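Local coordinates for protein M157 (PDB 2NYK) that is an MHC class I-like glycoprotein of mouse cytomegalovirus that serves as a ligand for Ly49 receptors of natural killer cells, at residues F17-R31 with T94-F108. The protein carries 1 engineered substitution. Sequence-based numbering, arbitrary orientation.
Sequences FQFTFTMEFEVTVTR and TQRICVRYACLFLGF
Phe17 turns the edge of its ring into the face of Phe108, the planes at 86° and Phe17 CD1 over the centre of the Phe108 ring, while one face of Phe17 carries Gly107 CA, 3.7 Å from the ring centroid. Water 1 joins Phe17 O, Thr20 OG1 and Gly107 N where the helix ending at Gln18 gives way to the strand. Phe105 CD2 lies over a face of Phe21, the two planes oblique to each other, and Met23 CB meets the edge of Phe105 at CE2, 3.4 Å away. Cys103 SG stands at the edge of Phe25. On the other side of the sheet the Arg100 guanidinium has Glu24 CB over one face and Glu26 OE2 at its edge; with CG anti to the backbone N (chi1 -177°) and the chain extended to NE, Arg100 runs across to its salt bridge, NH1 to Glu26 OE2 at 2.8 Å, though the N-H angle of 129° makes this a weak hydrogen bond. Water 2, in the guanidinium plane, accepts from Arg100 NH2 at 2.7 Å. Paired backbone bonds run from Met23 with Cys103 to Val29 with Ile97. These strands, 21-30 and 96-106, are antiparallel neighbours inside the sheet of an MHC class I-like platform, between strands 35-41 and 109-118: Val27, Val29 and Tyr101 touch helix 71-90, Met23 and Phe108 touch helix 157-173, and Cys103 is disulfide-bonded to Cys112 of strand 109-118.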
loop_
_atom_site.group_PDB
_atom_site.type_symbol
_atom_site.label_atom_id
_atom_site.label_comp_id
_atom_site.label_asym_id
_atom_site.label_seq_id
_atom_site.Cartn_x
_atom_site.Cartn_y
_atom_site.Cartn_z
ATOM N N PHE A 17 -10.852 14.293 -12.553
ATOM C CA PHE A 17 -9.736 15.115 -12.984
ATOM C C PHE A 17 -9.038 15.745 -11.785
ATOM O O PHE A 17 -7.813 15.691 -11.683
ATOM C CB PHE A 17 -10.187 16.193 -13.976
ATOM C CG PHE A 17 -9.064 17.051 -14.477
ATOM C CD1 PHE A 17 -8.296 16.645 -15.560
ATOM C CD2 PHE A 17 -8.731 18.239 -13.831
ATOM C CE1 PHE A 17 -7.260 17.428 -16.020
ATOM C CE2 PHE A 17 -7.683 19.033 -14.288
ATOM C CZ PHE A 17 -6.949 18.626 -15.376
ATOM N N GLN A 18 -9.809 16.341 -10.885
ATOM C CA GLN A 18 -9.220 17.166 -9.831
ATOM C C GLN A 18 -8.481 16.387 -8.732
ATOM O O GLN A 18 -7.520 16.897 -8.157
ATOM C CB GLN A 18 -10.263 18.087 -9.200
ATOM C CG GLN A 18 -9.644 19.336 -8.559
ATOM C CD GLN A 18 -8.848 20.197 -9.562
ATOM O OE1 GLN A 18 -9.238 20.363 -10.725
ATOM N NE2 GLN A 18 -7.720 20.732 -9.103
ATOM N N PHE A 19 -8.927 15.170 -8.456
ATOM C CA PHE A 19 -8.358 14.365 -7.380
ATOM C C PHE A 19 -6.984 13.772 -7.719
ATOM O O PHE A 19 -6.856 12.968 -8.645
ATOM C CB PHE A 19 -9.336 13.266 -6.964
ATOM C CG PHE A 19 -8.883 12.485 -5.772
ATOM C CD1 PHE A 19 -8.741 13.105 -4.532
ATOM C CD2 PHE A 19 -8.576 11.137 -5.895
ATOM C CE1 PHE A 19 -8.303 12.381 -3.415
ATOM C CE2 PHE A 19 -8.148 10.410 -4.801
ATOM C CZ PHE A 19 -8.012 11.023 -3.562
ATOM N N THR A 20 -5.970 14.185 -6.959
ATOM C CA THR A 20 -4.593 13.733 -7.134
ATOM C C THR A 20 -4.261 12.556 -6.208
ATOM O O THR A 20 -4.672 12.520 -5.034
ATOM C CB THR A 20 -3.594 14.914 -6.903
ATOM O OG1 THR A 20 -3.821 15.920 -7.896
ATOM C CG2 THR A 20 -2.127 14.453 -6.990
ATOM N N PHE A 21 -3.543 11.578 -6.757
ATOM C CA PHE A 21 -3.115 10.396 -5.997
ATOM C C PHE A 21 -2.080 9.598 -6.773
ATOM O O PHE A 21 -1.849 9.860 -7.938
ATOM C CB PHE A 21 -4.308 9.520 -5.587
ATOM C CG PHE A 21 -4.955 8.736 -6.730
ATOM C CD1 PHE A 21 -4.597 7.417 -6.977
ATOM C CD2 PHE A 21 -5.973 9.309 -7.503
ATOM C CE1 PHE A 21 -5.193 6.691 -8.017
ATOM C CE2 PHE A 21 -6.612 8.603 -8.515
ATOM C CZ PHE A 21 -6.226 7.274 -8.790
ATOM N N THR A 22 -1.449 8.646 -6.104
ATOM C CA THR A 22 -0.421 7.815 -6.717
ATOM C C THR A 22 -0.874 6.360 -6.661
ATOM O O THR A 22 -1.687 5.971 -5.801
ATOM C CB THR A 22 0.966 7.960 -5.995
ATOM O OG1 THR A 22 0.930 7.276 -4.734
ATOM C CG2 THR A 22 1.313 9.438 -5.748
ATOM N N MET A 23 -0.377 5.578 -7.615
ATOM C CA MET A 23 -0.600 4.156 -7.671
ATOM C C MET A 23 0.744 3.509 -7.949
ATOM O O MET A 23 1.548 4.028 -8.762
ATOM C CB MET A 23 -1.621 3.800 -8.753
ATOM C CG MET A 23 -2.073 2.331 -8.735
ATOM S SD MET A 23 -3.669 2.031 -9.620
ATOM C CE MET A 23 -4.457 3.621 -9.433
ATOM N N GLU A 24 1.008 2.401 -7.253
ATOM C CA GLU A 24 2.282 1.707 -7.390
ATOM C C GLU A 24 1.969 0.317 -7.848
ATOM O O GLU A 24 1.236 -0.414 -7.174
ATOM C CB GLU A 24 3.034 1.699 -6.059
ATOM C CG GLU A 24 3.371 3.128 -5.462
ATOM C CD GLU A 24 2.173 3.867 -4.846
ATOM O OE1 GLU A 24 1.342 3.252 -4.155
ATOM O OE2 GLU A 24 2.050 5.089 -5.059
ATOM N N PHE A 25 2.504 -0.047 -9.006
ATOM C CA PHE A 25 2.308 -1.368 -9.583
ATOM C C PHE A 25 3.614 -2.102 -9.423
ATOM O O PHE A 25 4.673 -1.579 -9.823
ATOM C CB PHE A 25 1.999 -1.252 -11.084
ATOM C CG PHE A 25 0.814 -0.410 -11.410
ATOM C CD1 PHE A 25 -0.462 -0.975 -11.462
ATOM C CD2 PHE A 25 0.970 0.956 -11.684
ATOM C CE1 PHE A 25 -1.569 -0.198 -11.775
ATOM C CE2 PHE A 25 -0.105 1.742 -11.994
ATOM C CZ PHE A 25 -1.388 1.168 -12.069
ATOM N N GLU A 26 3.582 -3.296 -8.831
ATOM C CA GLU A 26 4.823 -4.014 -8.617
ATOM C C GLU A 26 4.705 -5.483 -9.013
ATOM O O GLU A 26 3.703 -6.134 -8.719
ATOM C CB GLU A 26 5.245 -3.890 -7.151
ATOM C CG GLU A 26 6.516 -4.656 -6.794
ATOM C CD GLU A 26 7.063 -4.227 -5.438
ATOM O OE1 GLU A 26 7.921 -4.929 -4.887
ATOM O OE2 GLU A 26 6.636 -3.189 -4.918
ATOM N N VAL A 27 5.734 -6.015 -9.664
ATOM C CA VAL A 27 5.744 -7.421 -10.021
ATOM C C VAL A 27 7.106 -8.001 -9.694
ATOM O O VAL A 27 8.136 -7.405 -10.013
ATOM C CB VAL A 27 5.441 -7.668 -11.532
ATOM C CG1 VAL A 27 5.500 -9.160 -11.853
ATOM C CG2 VAL A 27 4.072 -7.114 -11.903
ATOM N N THR A 28 7.087 -9.164 -9.046
ATOM C CA THR A 28 8.292 -9.894 -8.709
ATOM C C THR A 28 8.208 -11.281 -9.336
ATOM O O THR A 28 7.174 -11.951 -9.248
ATOM C CB THR A 28 8.469 -10.010 -7.184
ATOM O OG1 THR A 28 8.556 -8.694 -6.618
ATOM C CG2 THR A 28 9.725 -10.779 -6.855
ATOM N N VAL A 29 9.279 -11.676 -10.011
ATOM C CA VAL A 29 9.404 -13.013 -10.581
ATOM C C VAL A 29 10.694 -13.654 -10.034
ATOM O O VAL A 29 11.750 -13.028 -10.032
ATOM C CB VAL A 29 9.424 -12.946 -12.128
ATOM C CG1 VAL A 29 9.895 -14.248 -12.722
ATOM C CG2 VAL A 29 8.039 -12.596 -12.672
ATOM N N THR A 30 10.593 -14.885 -9.541
ATOM C CA THR A 30 11.763 -15.594 -8.997
ATOM C C THR A 30 11.969 -16.901 -9.751
ATOM O O THR A 30 10.999 -17.514 -10.192
ATOM C CB THR A 30 11.626 -15.892 -7.470
ATOM O OG1 THR A 30 11.254 -14.704 -6.765
ATOM C CG2 THR A 30 12.939 -16.420 -6.877
ATOM N N ARG A 31 13.233 -17.302 -9.917
ATOM C CA ARG A 31 13.577 -18.652 -10.412
ATOM C C ARG A 31 13.060 -19.704 -9.436
ATOM O O ARG A 31 13.432 -19.700 -8.248
ATOM C CB ARG A 31 15.095 -18.806 -10.577
ATOM C CG ARG A 31 15.695 -17.975 -11.695
ATOM C CD ARG A 31 15.917 -18.801 -12.978
ATOM N NE ARG A 31 16.446 -17.964 -14.059
ATOM C CZ ARG A 31 17.564 -17.238 -13.977
ATOM N NH1 ARG A 31 18.280 -17.228 -12.855
ATOM N NH2 ARG A 31 17.959 -16.507 -15.010
ATOM N N THR A 94 21.125 -13.712 -11.592
ATOM C CA THR A 94 20.074 -13.348 -10.646
ATOM C C THR A 94 19.038 -14.460 -10.500
ATOM O O THR A 94 18.670 -15.114 -11.470
ATOM C CB THR A 94 19.396 -11.975 -11.000
ATOM O OG1 THR A 94 18.607 -11.528 -9.889
ATOM C CG2 THR A 94 18.517 -12.062 -12.247
ATOM N N GLN A 95 18.582 -14.664 -9.271
ATOM C CA GLN A 95 17.549 -15.644 -8.970
ATOM C C GLN A 95 16.165 -15.011 -8.976
ATOM O O GLN A 95 15.155 -15.718 -8.949
ATOM C CB GLN A 95 17.818 -16.302 -7.614
ATOM C CG GLN A 95 18.992 -17.273 -7.627
ATOM C CD GLN A 95 18.816 -18.386 -8.652
ATOM O OE1 GLN A 95 17.886 -19.198 -8.562
ATOM N NE2 GLN A 95 19.704 -18.421 -9.640
ATOM N N ARG A 96 16.124 -13.678 -9.013
ATOM C CA ARG A 96 14.860 -12.958 -9.015
ATOM C C ARG A 96 14.943 -11.585 -9.674
ATOM O O ARG A 96 16.010 -10.978 -9.773
ATOM C CB ARG A 96 14.299 -12.839 -7.591
ATOM C CG ARG A 96 15.242 -12.177 -6.607
ATOM C CD ARG A 96 15.095 -12.780 -5.192
ATOM N NE ARG A 96 13.696 -12.887 -4.756
ATOM C CZ ARG A 96 12.884 -11.849 -4.548
ATOM N NH1 ARG A 96 13.313 -10.607 -4.747
ATOM N NH2 ARG A 96 11.634 -12.057 -4.147
ATOM N N ILE A 97 13.795 -11.098 -10.123
ATOM C CA ILE A 97 13.716 -9.757 -10.697
ATOM C C ILE A 97 12.400 -9.103 -10.275
ATOM O O ILE A 97 11.351 -9.746 -10.243
ATOM C CB ILE A 97 13.842 -9.775 -12.237
ATOM C CG1 ILE A 97 13.853 -8.353 -12.803
ATOM C CG2 ILE A 97 12.713 -10.605 -12.863
ATOM C CD1 ILE A 97 14.238 -8.275 -14.256
ATOM N N CYS A 98 12.481 -7.827 -9.942
ATOM C CA CYS A 98 11.303 -7.081 -9.570
ATOM C C CYS A 98 11.240 -5.781 -10.363
ATOM O O CYS A 98 12.271 -5.155 -10.635
ATOM C CB CYS A 98 11.319 -6.825 -8.065
ATOM S SG CYS A 98 9.884 -5.930 -7.471
ATOM N N VAL A 99 10.022 -5.394 -10.747
ATOM C CA VAL A 99 9.788 -4.099 -11.380
ATOM C C VAL A 99 8.710 -3.358 -10.594
ATOM O O VAL A 99 7.741 -3.972 -10.151
ATOM C CB VAL A 99 9.428 -4.224 -12.886
ATOM C CG1 VAL A 99 8.118 -5.051 -13.103
ATOM C CG2 VAL A 99 9.310 -2.854 -13.543
ATOM N N ARG A 100 8.890 -2.048 -10.420
ATOM C CA ARG A 100 7.915 -1.216 -9.720
ATOM C C ARG A 100 7.654 0.100 -10.453
ATOM O O ARG A 100 8.583 0.858 -10.699
ATOM C CB ARG A 100 8.418 -0.905 -8.303
ATOM C CG ARG A 100 7.444 -0.088 -7.433
ATOM C CD ARG A 100 8.137 0.257 -6.080
ATOM N NE ARG A 100 7.310 1.110 -5.212
ATOM C CZ ARG A 100 6.225 0.696 -4.544
ATOM N NH1 ARG A 100 5.804 -0.560 -4.635
ATOM N NH2 ARG A 100 5.541 1.544 -3.785
ATOM N N TYR A 101 6.391 0.362 -10.788
ATOM C CA TYR A 101 6.008 1.631 -11.402
ATOM C C TYR A 101 5.321 2.428 -10.320
ATOM O O TYR A 101 4.263 2.020 -9.819
ATOM C CB TYR A 101 5.048 1.424 -12.567
ATOM C CG TYR A 101 5.701 0.923 -13.848
ATOM C CD1 TYR A 101 6.211 -0.371 -13.939
ATOM C CD2 TYR A 101 5.830 1.767 -14.955
ATOM C CE1 TYR A 101 6.835 -0.826 -15.106
ATOM C CE2 TYR A 101 6.450 1.316 -16.139
ATOM C CZ TYR A 101 6.938 0.029 -16.193
ATOM O OH TYR A 101 7.547 -0.419 -17.347
ATOM N N ALA A 102 5.932 3.535 -9.936
ATOM C CA ALA A 102 5.363 4.404 -8.921
ATOM C C ALA A 102 4.875 5.640 -9.670
ATOM O O ALA A 102 5.684 6.483 -10.129
ATOM C CB ALA A 102 6.427 4.748 -7.886
ATOM N N CYS A 103 3.554 5.727 -9.815
ATOM C CA CYS A 103 2.937 6.721 -10.702
ATOM C C CYS A 103 2.090 7.759 -9.961
ATOM O O CYS A 103 1.291 7.409 -9.086
ATOM C CB CYS A 103 2.063 6.015 -11.745
ATOM S SG CYS A 103 2.953 4.829 -12.757
ATOM N N LEU A 104 2.272 9.020 -10.337
ATOM C CA LEU A 104 1.484 10.111 -9.821
ATOM C C LEU A 104 0.456 10.498 -10.862
ATOM O O LEU A 104 0.814 10.795 -11.996
ATOM C CB LEU A 104 2.383 11.319 -9.527
ATOM C CG LEU A 104 1.743 12.675 -9.180
ATOM C CD1 LEU A 104 0.931 12.640 -7.879
ATOM C CD2 LEU A 104 2.827 13.754 -9.096
ATOM N N PHE A 105 -0.814 10.503 -10.467
ATOM C CA PHE A 105 -1.899 10.882 -11.364
ATOM C C PHE A 105 -2.297 12.313 -11.071
ATOM O O PHE A 105 -3.002 12.575 -10.104
ATOM C CB PHE A 105 -3.095 9.940 -11.215
ATOM C CG PHE A 105 -2.801 8.527 -11.618
ATOM C CD1 PHE A 105 -2.594 8.202 -12.939
ATOM C CD2 PHE A 105 -2.707 7.524 -10.676
ATOM C CE1 PHE A 105 -2.301 6.899 -13.326
ATOM C CE2 PHE A 105 -2.412 6.207 -11.056
ATOM C CZ PHE A 105 -2.214 5.893 -12.383
ATOM N N LEU A 106 -1.815 13.233 -11.903
ATOM C CA LEU A 106 -2.053 14.658 -11.737
ATOM C C LEU A 106 -2.918 15.174 -12.903
ATOM O O LEU A 106 -2.474 15.173 -14.056
ATOM C CB LEU A 106 -0.715 15.408 -11.682
ATOM C CG LEU A 106 -0.746 16.902 -11.328
ATOM C CD1 LEU A 106 -1.458 17.149 -9.999
ATOM C CD2 LEU A 106 0.670 17.485 -11.296
ATOM N N GLY A 107 -4.150 15.592 -12.603
ATOM C CA GLY A 107 -5.118 15.873 -13.663
ATOM C C GLY A 107 -5.286 14.591 -14.438
ATOM O O GLY A 107 -5.573 13.534 -13.857
ATOM N N PHE A 108 -5.078 14.663 -15.746
ATOM C CA PHE A 108 -5.049 13.444 -16.555
ATOM C C PHE A 108 -3.649 13.140 -17.080
ATOM O O PHE A 108 -3.490 12.448 -18.083
ATOM C CB PHE A 108 -6.079 13.504 -17.695
ATOM C CG PHE A 108 -7.527 13.400 -17.230
ATOM C CD1 PHE A 108 -7.864 12.727 -16.054
ATOM C CD2 PHE A 108 -8.550 13.940 -18.005
ATOM C CE1 PHE A 108 -9.204 12.609 -15.654
ATOM C CE2 PHE A 108 -9.875 13.836 -17.614
ATOM C CZ PHE A 108 -10.201 13.174 -16.433
HETATM O O HOH W 1 -5.334 15.317 -10.074
HETATM O O HOH W 2 3.322 1.470 -2.183
#